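Local coordinates for protein putative peptidase (Chlamydophila abortus, PDB 3CE2) that probably acts as a zinc-dependent oligopeptidase of the M3B family that cleaves a variety of small bioactive peptides, at residues S50-A55 with H114-E119; L70-T75 with T121-P126; H206-S209 with L215-Q218; T227-Q232 with T514-S519; E577-K580 with D585-T588. All blocks are in the same frame, centred on the assembly; numbering follows the deposited sequence.

All five contacts are partly buried, and none lies at the centre of the chain. Contact 5 is nearest to it, at about 19 Å between centres. Contacts 1 and 2 are neighbours, with centres about 12 Å apart. Both tie onto the consecutive helices 66-96 and 101-120 and the residues after them, and both join by apolar and aromatic packing. Contacts 3 and 4 touch each other and share helix 222-237. They lie beside zinc ions and are more polar, each with a tyrosine hydroxyl bonded across it. Contact 5 links helix 575-581 to the turn that follows, mixing an opposite-charge pair with one apolar touch.

Contact 1 of 5, residues S50-A55 with H114-E119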
# COMPACT_ATOMS: atom_id res chain seq x y z
N SER A 50 -36.75 -8.46 -3.45
CA SER A 50 -37.24 -8.18 -2.10
C SER A 50 -36.08 -7.88 -1.11
O SER A 50 -35.08 -8.61 -1.11
CB SER A 50 -38.10 -9.34 -1.59
OG SER A 50 -38.42 -9.19 -0.21
N PRO A 51 -36.21 -6.82 -0.28
CA PRO A 51 -35.15 -6.38 0.66
C PRO A 51 -34.88 -7.34 1.83
O PRO A 51 -35.81 -7.81 2.48
CB PRO A 51 -35.68 -5.03 1.19
CG PRO A 51 -37.15 -5.12 1.03
CD PRO A 51 -37.39 -5.94 -0.22
N THR A 52 -33.60 -7.60 2.10
CA THR A 52 -33.19 -8.54 3.16
C THR A 52 -33.08 -7.88 4.54
O THR A 52 -33.20 -8.52 5.58
CB THR A 52 -31.84 -9.18 2.80
OG1 THR A 52 -31.73 -9.28 1.38
CG2 THR A 52 -31.72 -10.57 3.44
N TRP A 53 -32.80 -6.58 4.52
CA TRP A 53 -32.87 -5.74 5.70
C TRP A 53 -33.92 -4.66 5.45
O TRP A 53 -33.68 -3.72 4.68
CB TRP A 53 -31.50 -5.12 5.96
CG TRP A 53 -30.47 -6.16 6.27
CD1 TRP A 53 -30.31 -6.83 7.46
CD2 TRP A 53 -29.49 -6.67 5.38
NE1 TRP A 53 -29.27 -7.72 7.35
CE2 TRP A 53 -28.75 -7.64 6.09
CE3 TRP A 53 -29.15 -6.40 4.05
CZ2 TRP A 53 -27.69 -8.34 5.51
CZ3 TRP A 53 -28.10 -7.09 3.47
CH2 TRP A 53 -27.38 -8.05 4.20
N PRO A 54 -35.10 -4.81 6.06
CA PRO A 54 -36.15 -3.81 5.84
C PRO A 54 -35.90 -2.65 6.81
O PRO A 54 -36.18 -1.49 6.49
CB PRO A 54 -37.45 -4.57 6.18
CG PRO A 54 -37.02 -5.92 6.81
CD PRO A 54 -35.51 -5.86 7.01
N ALA A 55 -35.35 -2.99 7.96
CA ALA A 55 -34.82 -2.04 8.94
C ALA A 55 -33.92 -0.95 8.32
O ALA A 55 -33.79 0.14 8.88
CB ALA A 55 -34.06 -2.80 10.03
N HIS A 114 -22.66 -9.34 1.08
CA HIS A 114 -22.03 -8.04 1.17
C HIS A 114 -22.51 -7.14 0.06
O HIS A 114 -22.67 -5.95 0.26
CB HIS A 114 -20.52 -8.15 1.11
CG HIS A 114 -19.88 -8.38 2.45
ND1 HIS A 114 -19.86 -9.61 3.06
CD2 HIS A 114 -19.24 -7.53 3.29
CE1 HIS A 114 -19.23 -9.53 4.22
NE2 HIS A 114 -18.85 -8.27 4.38
N THR A 115 -22.74 -7.71 -1.12
CA THR A 115 -23.17 -6.91 -2.25
C THR A 115 -24.62 -6.47 -2.05
O THR A 115 -25.04 -5.40 -2.51
CB THR A 115 -22.97 -7.66 -3.59
OG1 THR A 115 -21.63 -8.17 -3.66
CG2 THR A 115 -23.19 -6.72 -4.78
N LEU A 116 -25.37 -7.29 -1.35
CA LEU A 116 -26.76 -6.98 -1.09
C LEU A 116 -26.79 -5.82 -0.11
O LEU A 116 -27.36 -4.76 -0.38
CB LEU A 116 -27.47 -8.20 -0.49
CG LEU A 116 -28.76 -8.70 -1.15
CD1 LEU A 116 -28.72 -8.50 -2.68
CD2 LEU A 116 -28.97 -10.18 -0.80
N PHE A 117 -26.13 -6.02 1.03
CA PHE A 117 -25.90 -4.96 2.00
C PHE A 117 -25.53 -3.67 1.32
O PHE A 117 -26.17 -2.63 1.55
CB PHE A 117 -24.79 -5.34 2.96
CG PHE A 117 -24.66 -4.40 4.11
CD1 PHE A 117 -25.74 -4.17 4.95
CD2 PHE A 117 -23.47 -3.74 4.35
CE1 PHE A 117 -25.64 -3.30 6.00
CE2 PHE A 117 -23.36 -2.85 5.41
CZ PHE A 117 -24.45 -2.64 6.23
N ALA A 118 -24.51 -3.72 0.47
CA ALA A 118 -24.08 -2.52 -0.23
C ALA A 118 -25.19 -1.91 -1.10
O ALA A 118 -25.29 -0.69 -1.23
CB ALA A 118 -22.81 -2.79 -1.04
N GLU A 119 -26.05 -2.74 -1.69
CA GLU A 119 -27.13 -2.20 -2.51
C GLU A 119 -28.21 -1.64 -1.61
O GLU A 119 -28.65 -0.51 -1.77
CB GLU A 119 -27.70 -3.27 -3.45
CG GLU A 119 -26.88 -3.41 -4.75
CD GLU A 119 -26.95 -4.81 -5.37
OE1 GLU A 119 -27.64 -5.70 -4.80
OE2 GLU A 119 -26.29 -5.01 -6.43
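Trp53 and Phe117 form the aromatic part of this contact. It pins the loop between helices 33-42 and 66-96 to helix 101-120. The edge of the Phe117 ring is turned toward a face of Trp53. The planes stand at 81° and the centroids of the Phe117 ring and the six-membered Trp53 ring lie 5.5 Å apart, an edge-to-face pair. Phe117 CD1 is the atom over the Trp53 face, displaced toward its rim. Phe117 CG is anti to its own backbone N (chi1 -171°), which brings the CD1 edge of the ring over the indole face.

The apolar contacts are made by Trp53 CZ3, which lies 3.8 Å from Phe117 CB and 4.2 Å from Leu116 CB. Van der Waals touches add to these. The Trp53 edge meets the helix backbone, with CZ3 4.0 Å from Leu116 C. The Leu116 methyl CD2 is 3.6 Å from the hydroxyl Thr52 OG1, the two side chains crossing at about a right angle.

The polar part comes from just past 114-119. Glu120 accepts hydrogen bonds from the backbone N atoms of Thr52 and Trp53, one on each carboxylate oxygen. Trp53 also touches Leu113 and Ile79, so the indole reaches from the loop into the packing of helices 66-96 and 101-120, with Phe43 also against it.

Dispersion and ring electrostatics hold the indole to helix 101-120, while the Glu120 carboxylate fixes the loop backbone that carries it.

Contact 2 of 5, residues L70-T75 with T121-P126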
# COMPACT_ATOMS: atom_id res chain seq x y z
N LEU A 70 -28.53 8.24 14.73
CA LEU A 70 -27.76 7.40 15.61
C LEU A 70 -28.26 5.98 15.49
O LEU A 70 -27.49 5.03 15.48
CB LEU A 70 -27.85 7.88 17.05
CG LEU A 70 -27.45 6.78 18.04
CD1 LEU A 70 -25.93 6.62 18.11
CD2 LEU A 70 -27.99 7.07 19.39
N SER A 71 -29.58 5.84 15.41
CA SER A 71 -30.18 4.52 15.24
C SER A 71 -29.71 3.82 13.95
O SER A 71 -29.33 2.65 13.97
CB SER A 71 -31.69 4.65 15.24
OG SER A 71 -32.27 3.36 15.15
N LEU A 72 -29.74 4.55 12.83
CA LEU A 72 -29.22 4.09 11.55
C LEU A 72 -27.78 3.56 11.63
O LEU A 72 -27.52 2.37 11.37
CB LEU A 72 -29.28 5.23 10.55
CG LEU A 72 -28.61 4.95 9.23
CD1 LEU A 72 -29.12 3.64 8.70
CD2 LEU A 72 -28.90 6.07 8.24
N LEU A 73 -26.85 4.44 12.00
CA LEU A 73 -25.45 4.08 12.16
C LEU A 73 -25.31 2.85 13.05
O LEU A 73 -24.62 1.90 12.71
CB LEU A 73 -24.68 5.24 12.80
CG LEU A 73 -24.68 6.57 12.08
CD1 LEU A 73 -23.80 7.55 12.81
CD2 LEU A 73 -24.21 6.42 10.63
N THR A 74 -25.97 2.88 14.20
CA THR A 74 -25.87 1.83 15.19
C THR A 74 -26.18 0.48 14.56
O THR A 74 -25.54 -0.54 14.83
CB THR A 74 -26.86 2.14 16.35
OG1 THR A 74 -26.26 3.10 17.22
CG2 THR A 74 -27.22 0.90 17.16
N THR A 75 -27.18 0.49 13.69
CA THR A 75 -27.75 -0.72 13.17
C THR A 75 -26.94 -1.18 11.99
O THR A 75 -26.78 -2.38 11.79
CB THR A 75 -29.18 -0.47 12.72
OG1 THR A 75 -30.01 -0.34 13.88
CG2 THR A 75 -29.67 -1.62 11.87
N THR A 121 -28.00 -0.43 1.30
CA THR A 121 -27.59 0.77 2.03
C THR A 121 -27.06 1.88 1.15
O THR A 121 -26.55 2.87 1.65
CB THR A 121 -26.46 0.46 3.02
OG1 THR A 121 -25.29 0.09 2.29
CG2 THR A 121 -26.85 -0.65 4.00
N SER A 122 -27.18 1.71 -0.15
CA SER A 122 -26.56 2.65 -1.08
C SER A 122 -27.15 4.05 -1.00
O SER A 122 -26.58 5.00 -1.54
CB SER A 122 -26.72 2.13 -2.51
OG SER A 122 -28.10 1.90 -2.79
N TRP A 123 -28.29 4.19 -0.33
CA TRP A 123 -29.00 5.47 -0.30
C TRP A 123 -28.43 6.41 0.75
O TRP A 123 -28.55 7.64 0.63
CB TRP A 123 -30.47 5.24 -0.00
CG TRP A 123 -30.71 4.56 1.32
CD1 TRP A 123 -30.77 3.21 1.56
CD2 TRP A 123 -30.93 5.19 2.60
NE1 TRP A 123 -31.02 2.97 2.89
CE2 TRP A 123 -31.12 4.16 3.55
CE3 TRP A 123 -30.97 6.52 3.02
CZ2 TRP A 123 -31.36 4.43 4.91
CZ3 TRP A 123 -31.20 6.78 4.37
CH2 TRP A 123 -31.39 5.74 5.30
N VAL A 124 -27.82 5.80 1.76
CA VAL A 124 -27.25 6.49 2.91
C VAL A 124 -26.25 7.60 2.59
O VAL A 124 -26.52 8.78 2.82
CB VAL A 124 -26.63 5.45 3.84
CG1 VAL A 124 -25.76 6.11 4.89
CG2 VAL A 124 -27.72 4.61 4.47
N GLN A 125 -25.10 7.25 2.04
CA GLN A 125 -24.14 8.30 1.73
C GLN A 125 -24.72 9.56 1.03
O GLN A 125 -24.45 10.68 1.45
CB GLN A 125 -22.95 7.76 0.96
CG GLN A 125 -22.29 8.85 0.14
CD GLN A 125 -20.80 8.88 0.32
OE1 GLN A 125 -20.26 8.18 1.17
NE2 GLN A 125 -20.13 9.70 -0.46
N PRO A 126 -25.51 9.38 -0.04
CA PRO A 126 -25.94 10.62 -0.70
C PRO A 126 -27.06 11.37 0.03
O PRO A 126 -27.18 12.59 -0.14
CB PRO A 126 -26.41 10.15 -2.10
CG PRO A 126 -26.79 8.73 -1.91
CD PRO A 126 -26.02 8.18 -0.72
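Leu72 and Val124 mark the closest approach of the two backbones, with CA atoms 9.2 Å apart. That spacing is bridged by side chains alone. Leu72 does the work from its side, and a single methyl, CD2, makes both touches. It lies 3.9 Å from Trp123 CH2 and 4.2 Å from Val124 CG2. A chi1 of 172° stretches the leucine away from its own backbone N and directs the branch at the indole. Leu72 and Trp123 come from opposite directions, and the methyl meets the indole obliquely, neither squarely over a face nor at an edge.

Helices 66-96 and 101-120 follow each other in the chain. Thr121 is the first residue to leave the second helix, and the chain then turns into helix 124-129. Leu72 therefore packs on the residues that round this corner.

Trp123 is set by its own neighbours. Its CG sits between the backbone N and the carbonyl carbon (chi1 60°). This lays the indole against Val124, whose CG2 is 3.5 Å above the ring plane and over its centre. The indole NE1 is hydrogen-bonded to the carbonyl oxygen of Leu56, in the loop before helix 66-96. Trp123 also touches Ala58 there.

Contact 3 of 5, residues H206-S209 with L215-Q218. With ZN (zinc ion), chain C.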
# COMPACT_ATOMS: atom_id res chain seq x y z
N HIS A 206 17.57 -14.54 -24.04
CA HIS A 206 16.56 -14.83 -23.04
C HIS A 206 15.35 -14.01 -23.46
O HIS A 206 15.43 -12.78 -23.51
CB HIS A 206 17.06 -14.39 -21.66
CG HIS A 206 18.30 -15.09 -21.20
ND1 HIS A 206 19.40 -15.27 -22.01
CD2 HIS A 206 18.63 -15.63 -20.00
CE1 HIS A 206 20.34 -15.91 -21.34
NE2 HIS A 206 19.90 -16.14 -20.11
N PRO A 207 14.24 -14.67 -23.83
CA PRO A 207 13.07 -13.90 -24.24
C PRO A 207 12.38 -13.25 -23.04
O PRO A 207 12.59 -13.68 -21.90
CB PRO A 207 12.17 -14.95 -24.92
CG PRO A 207 13.10 -16.15 -25.15
CD PRO A 207 14.01 -16.11 -23.95
N LEU A 208 11.59 -12.21 -23.30
CA LEU A 208 11.19 -11.27 -22.25
C LEU A 208 9.73 -11.30 -21.90
O LEU A 208 8.87 -11.70 -22.70
CB LEU A 208 11.56 -9.84 -22.66
CG LEU A 208 13.05 -9.52 -22.64
CD1 LEU A 208 13.37 -8.35 -23.53
CD2 LEU A 208 13.47 -9.27 -21.21
N SER A 209 9.47 -10.85 -20.68
CA SER A 209 8.14 -10.74 -20.16
C SER A 209 8.24 -9.74 -19.02
O SER A 209 9.34 -9.42 -18.58
CB SER A 209 7.68 -12.09 -19.62
OG SER A 209 7.96 -12.18 -18.23
N LEU A 215 13.35 -9.85 -13.27
CA LEU A 215 14.39 -10.78 -12.87
C LEU A 215 15.73 -10.33 -13.44
O LEU A 215 16.72 -10.21 -12.71
CB LEU A 215 14.06 -12.19 -13.35
CG LEU A 215 15.09 -13.23 -12.93
CD1 LEU A 215 15.09 -13.39 -11.42
CD2 LEU A 215 14.84 -14.56 -13.61
N TYR A 216 15.75 -10.03 -14.74
CA TYR A 216 16.98 -9.56 -15.35
C TYR A 216 17.52 -8.23 -14.78
O TYR A 216 18.72 -8.05 -14.76
CB TYR A 216 16.88 -9.48 -16.86
CG TYR A 216 16.36 -10.71 -17.53
CD1 TYR A 216 16.60 -11.97 -17.04
CD2 TYR A 216 15.63 -10.60 -18.70
CE1 TYR A 216 16.10 -13.11 -17.69
CE2 TYR A 216 15.14 -11.70 -19.36
CZ TYR A 216 15.37 -12.95 -18.87
OH TYR A 216 14.84 -14.03 -19.57
N MET A 217 16.66 -7.32 -14.33
CA MET A 217 17.13 -6.10 -13.63
C MET A 217 18.12 -6.42 -12.53
O MET A 217 19.01 -5.62 -12.21
CB MET A 217 15.99 -5.34 -12.96
CG MET A 217 14.88 -4.84 -13.87
SD MET A 217 13.68 -3.71 -13.09
CE MET A 217 13.30 -4.49 -11.51
N GLN A 218 17.93 -7.57 -11.90
CA GLN A 218 18.74 -7.93 -10.75
C GLN A 218 19.85 -8.86 -11.14
O GLN A 218 20.51 -9.42 -10.27
CB GLN A 218 17.88 -8.62 -9.69
CG GLN A 218 17.46 -7.71 -8.57
CD GLN A 218 16.11 -8.11 -8.04
OE1 GLN A 218 15.53 -9.11 -8.50
NE2 GLN A 218 15.59 -7.35 -7.09
ZN ZN C . 20.27 -16.69 -17.78
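His206 and Tyr216 meet beside a zinc site at the end of strand 205-207 of a two-stranded antiparallel sheet. The partner strand is 197-199, and His206 shares backbone hydrogen bonds with Ala198. The chain then passes through Leu208 and Ser209 into helix 210-217, with Ser209 as its N-cap.

His206 binds the zinc ion through NE2 at 2.4 Å. This is a peripheral zinc, distinct from the one held by His402, His406 and Glu430. The other ring nitrogen, ND1, has a weak hydrogen bond with the carbonyl oxygen of Asn204. With chi1 at -61°, the imidazole edge points toward the Tyr216 face, with centroids 5.8 Å apart and planes at 84°. This is an offset edge-to-face pair. CB sits at the phenol end, 3.6 Å from Tyr216 CZ.

The Tyr216 hydroxyl donates a long hydrogen bond to the carbonyl oxygen of Pro207, with OH to O at 3.3 Å. The donor is tilted 32° from the carbonyl plane. Leu208 meets the same tyrosine at the ring edge, in its plane, and its CD2 is 3.5 Å from Tyr216 CE2.

Helix 222-237 lies against this group. His206 touches Leu224, Leu208 touches Ser228 and Ala231, and Tyr216 touches Ser228.

Tyr216 thus meets three consecutive residues by three means: a ring edge, a carbonyl oxygen and a methyl. The tyrosine flanks the base of the zinc-binding imidazole and ties the strand end back to helix 210-217. Together with the weak ND1 bond, this may limit rotation of His206, leaving NE2 turned to the metal.

Contact 4 of 5, residues T227-Q232 with T514-S519; sequences TSYLAQ and TFDVLS
Tyr229 and Ser519 meet through their hydroxyls, with Tyr229 OH to Ser519 OG at 2.6 Å. This is a hydrogen bond in which either could donate. Ser519 OG lies at the edge of the tyrosine ring, in its plane. The ring is carried out from the helix toward the loop by a chi1 of 172°, which sets CG opposite the Tyr229 backbone N.

Asp516 packs beside this bond. Its OD2 is 3.9 Å from Tyr229 CE2, and its OD1 is 3.7 Å from Leu230 CD2. The carboxylate and ring planes are 58° apart.

The next shell fixes these groups. Residues 516-519 form a type I turn, closed by Ser519 N to Asp516 O at 3.3 Å. Ser519 OG also accepts from Asp516 N, at 3.0 Å. Tyr229 OH has a second partner in Glu522. Asp516 OD2 is hydrogen-bonded to ND1 of His312, a zinc ligand together with Asp310. Asp516 is thus in the second shell of that zinc and probably helps orient His312.

The opposite flank of helix 222-237 faces strand 205-207 and helix 210-217. The loop 514-519 is backed by helix 494-509, where Phe515 touches Lys502, Gln505 and Asn506.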
# COMPACT_ATOMS: atom_id res chain seq x y z
N THR A 227 20.62 -5.43 -22.30
CA THR A 227 19.78 -5.72 -23.49
C THR A 227 18.31 -5.89 -23.13
O THR A 227 17.43 -5.67 -23.95
CB THR A 227 20.23 -6.95 -24.26
OG1 THR A 227 20.40 -8.03 -23.34
CG2 THR A 227 21.54 -6.68 -24.99
N SER A 228 18.08 -6.25 -21.88
CA SER A 228 16.75 -6.37 -21.31
C SER A 228 16.10 -4.99 -21.14
O SER A 228 15.01 -4.73 -21.66
CB SER A 228 16.86 -7.07 -19.97
OG SER A 228 15.59 -7.19 -19.41
N TYR A 229 16.78 -4.11 -20.42
CA TYR A 229 16.36 -2.72 -20.32
C TYR A 229 16.14 -2.06 -21.68
O TYR A 229 15.09 -1.46 -21.92
CB TYR A 229 17.39 -1.92 -19.50
CG TYR A 229 17.16 -0.44 -19.49
CD1 TYR A 229 16.26 0.14 -18.59
CD2 TYR A 229 17.84 0.40 -20.38
CE1 TYR A 229 16.03 1.52 -18.58
CE2 TYR A 229 17.62 1.78 -20.38
CZ TYR A 229 16.71 2.33 -19.47
OH TYR A 229 16.48 3.68 -19.45
N LEU A 230 17.11 -2.16 -22.58
CA LEU A 230 16.98 -1.54 -23.90
C LEU A 230 15.82 -2.15 -24.69
O LEU A 230 15.12 -1.44 -25.42
CB LEU A 230 18.27 -1.65 -24.70
CG LEU A 230 19.48 -0.87 -24.17
CD1 LEU A 230 20.69 -1.15 -25.03
CD2 LEU A 230 19.21 0.61 -24.13
N ALA A 231 15.60 -3.45 -24.56
CA ALA A 231 14.49 -4.02 -25.33
C ALA A 231 13.16 -3.53 -24.76
O ALA A 231 12.23 -3.22 -25.51
CB ALA A 231 14.55 -5.54 -25.38
N GLN A 232 13.07 -3.44 -23.43
CA GLN A 232 11.87 -2.87 -22.85
C GLN A 232 11.61 -1.47 -23.37
O GLN A 232 10.48 -1.15 -23.71
CB GLN A 232 11.88 -2.92 -21.33
CG GLN A 232 11.69 -4.31 -20.76
CD GLN A 232 10.52 -5.09 -21.40
OE1 GLN A 232 10.62 -5.62 -22.54
NE2 GLN A 232 9.41 -5.20 -20.66
N THR A 514 24.11 7.87 -16.61
CA THR A 514 24.26 8.10 -18.02
C THR A 514 22.99 7.60 -18.71
O THR A 514 22.62 6.44 -18.56
CB THR A 514 25.47 7.33 -18.54
OG1 THR A 514 26.65 7.79 -17.87
CG2 THR A 514 25.59 7.45 -20.09
N PHE A 515 22.32 8.47 -19.45
CA PHE A 515 21.07 8.10 -20.10
C PHE A 515 21.29 7.28 -21.34
O PHE A 515 22.31 7.41 -21.99
CB PHE A 515 20.26 9.35 -20.45
CG PHE A 515 19.82 10.12 -19.25
CD1 PHE A 515 19.95 9.57 -17.98
CD2 PHE A 515 19.25 11.37 -19.38
CE1 PHE A 515 19.54 10.26 -16.84
CE2 PHE A 515 18.84 12.08 -18.24
CZ PHE A 515 18.99 11.51 -16.96
N ASP A 516 20.35 6.39 -21.64
CA ASP A 516 20.34 5.73 -22.93
C ASP A 516 19.37 6.49 -23.81
O ASP A 516 18.67 7.36 -23.33
CB ASP A 516 19.98 4.27 -22.79
CG ASP A 516 21.07 3.47 -22.14
OD1 ASP A 516 21.91 2.86 -22.87
OD2 ASP A 516 21.11 3.45 -20.89
N VAL A 517 19.35 6.19 -25.10
CA VAL A 517 18.58 7.03 -26.04
C VAL A 517 17.07 6.96 -25.81
O VAL A 517 16.36 7.89 -26.15
CB VAL A 517 18.94 6.74 -27.53
CG1 VAL A 517 20.38 7.06 -27.78
CG2 VAL A 517 18.71 5.27 -27.86
N LEU A 518 16.58 5.88 -25.22
CA LEU A 518 15.14 5.75 -25.02
C LEU A 518 14.72 5.81 -23.56
O LEU A 518 13.57 5.53 -23.21
CB LEU A 518 14.64 4.47 -25.68
CG LEU A 518 14.78 4.64 -27.20
CD1 LEU A 518 14.32 3.40 -27.95
CD2 LEU A 518 14.05 5.92 -27.73
N SER A 519 15.65 6.19 -22.71
CA SER A 519 15.43 6.13 -21.27
C SER A 519 14.21 6.92 -20.85
O SER A 519 13.54 6.59 -19.88
CB SER A 519 16.65 6.64 -20.52
OG SER A 519 17.67 5.67 -20.63

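Contact 5 of 5, residues E577-K580 with D585-T588; sequences EILK and DMGT
Asp585 and Lys580 lie side by side, pointing the same way, with the aliphatic part of the lysine along the carboxylate. Lys580 CG is 3.8 Å from Asp585 CG, and Lys580 CD is 3.7 Å from Asp585 OD2. The lysine chain bends at chi2 and chi3. Its NZ stops 4.4 Å from Asp585 OD2, so the opposite charges are near each other but beyond a salt bridge. Attraction across this distance is probably modest.

The other oxygen of Asp585 is used inside its own segment. OD1 accepts from Gly587 N at 2.8 Å, which makes an Asx turn. The bond is bent (130° at the hydrogen) and reaches the anti side of the carboxylate, 23° out of its plane. A type I turn from Asp585 to Thr588 overlaps it, closed by Thr588 N to Asp585 O at 2.7 Å. The turn connects helix 575-581 to helix 590-607. Thr588 caps a backbone N just past the segment, ahead of the second helix.

Leu579 makes the apolar touch. Its CD1 is 3.9 Å from Met586 CG, and the two side chains approach obliquely. Leu579 also packs on Phe566 of helix 559-567 and on Leu428. Its side chain is about 11 Å from that of the zinc ligand Glu430.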
# COMPACT_ATOMS: atom_id res chain seq x y z
N GLU A 577 -3.38 14.11 11.15
CA GLU A 577 -3.69 14.39 12.54
C GLU A 577 -3.25 13.25 13.45
O GLU A 577 -2.62 13.49 14.48
CB GLU A 577 -5.16 14.72 12.74
CG GLU A 577 -5.51 16.07 12.15
CD GLU A 577 -4.62 17.17 12.75
OE1 GLU A 577 -4.51 17.22 14.01
OE2 GLU A 577 -4.02 17.97 11.98
N ILE A 578 -3.54 12.01 13.05
CA ILE A 578 -3.08 10.85 13.81
C ILE A 578 -1.57 10.90 13.97
O ILE A 578 -1.01 10.61 15.02
CB ILE A 578 -3.44 9.55 13.12
CG1 ILE A 578 -4.91 9.23 13.33
CG2 ILE A 578 -2.57 8.42 13.68
CD1 ILE A 578 -5.39 7.97 12.54
N LEU A 579 -0.90 11.25 12.89
CA LEU A 579 0.53 11.34 12.94
C LEU A 579 0.98 12.49 13.81
O LEU A 579 1.92 12.33 14.59
CB LEU A 579 1.08 11.49 11.53
CG LEU A 579 1.00 10.22 10.69
CD1 LEU A 579 1.51 10.51 9.28
CD2 LEU A 579 1.86 9.20 11.34
N LYS A 580 0.33 13.66 13.70
CA LYS A 580 0.70 14.78 14.56
C LYS A 580 0.63 14.39 16.03
O LYS A 580 1.60 14.57 16.77
CB LYS A 580 -0.14 16.02 14.31
CG LYS A 580 0.58 17.13 13.59
CD LYS A 580 0.24 18.50 14.15
CE LYS A 580 -0.98 19.08 13.45
NZ LYS A 580 -1.03 20.56 13.63
N ASP A 585 4.98 15.74 12.41
CA ASP A 585 4.21 16.77 11.77
C ASP A 585 4.58 16.89 10.29
O ASP A 585 5.55 17.58 9.93
CB ASP A 585 4.40 18.10 12.49
CG ASP A 585 3.43 19.17 12.01
OD1 ASP A 585 2.89 19.05 10.88
OD2 ASP A 585 3.23 20.13 12.78
N MET A 586 3.82 16.19 9.44
CA MET A 586 4.11 16.16 8.01
C MET A 586 3.89 17.54 7.42
O MET A 586 4.28 17.80 6.29
CB MET A 586 3.23 15.14 7.29
CG MET A 586 3.19 13.76 7.92
SD MET A 586 4.78 12.90 7.86
CE MET A 586 4.97 12.61 6.09
N GLY A 587 3.25 18.42 8.17
CA GLY A 587 3.10 19.81 7.74
C GLY A 587 4.43 20.54 7.83
O GLY A 587 4.58 21.66 7.35
N THR A 588 5.42 19.90 8.46
CA THR A 588 6.73 20.50 8.54
C THR A 588 7.75 19.59 7.90
O THR A 588 7.44 18.61 7.24
CB THR A 588 7.16 20.81 9.99
OG1 THR A 588 7.55 19.62 10.68
CG2 THR A 588 6.03 21.46 10.74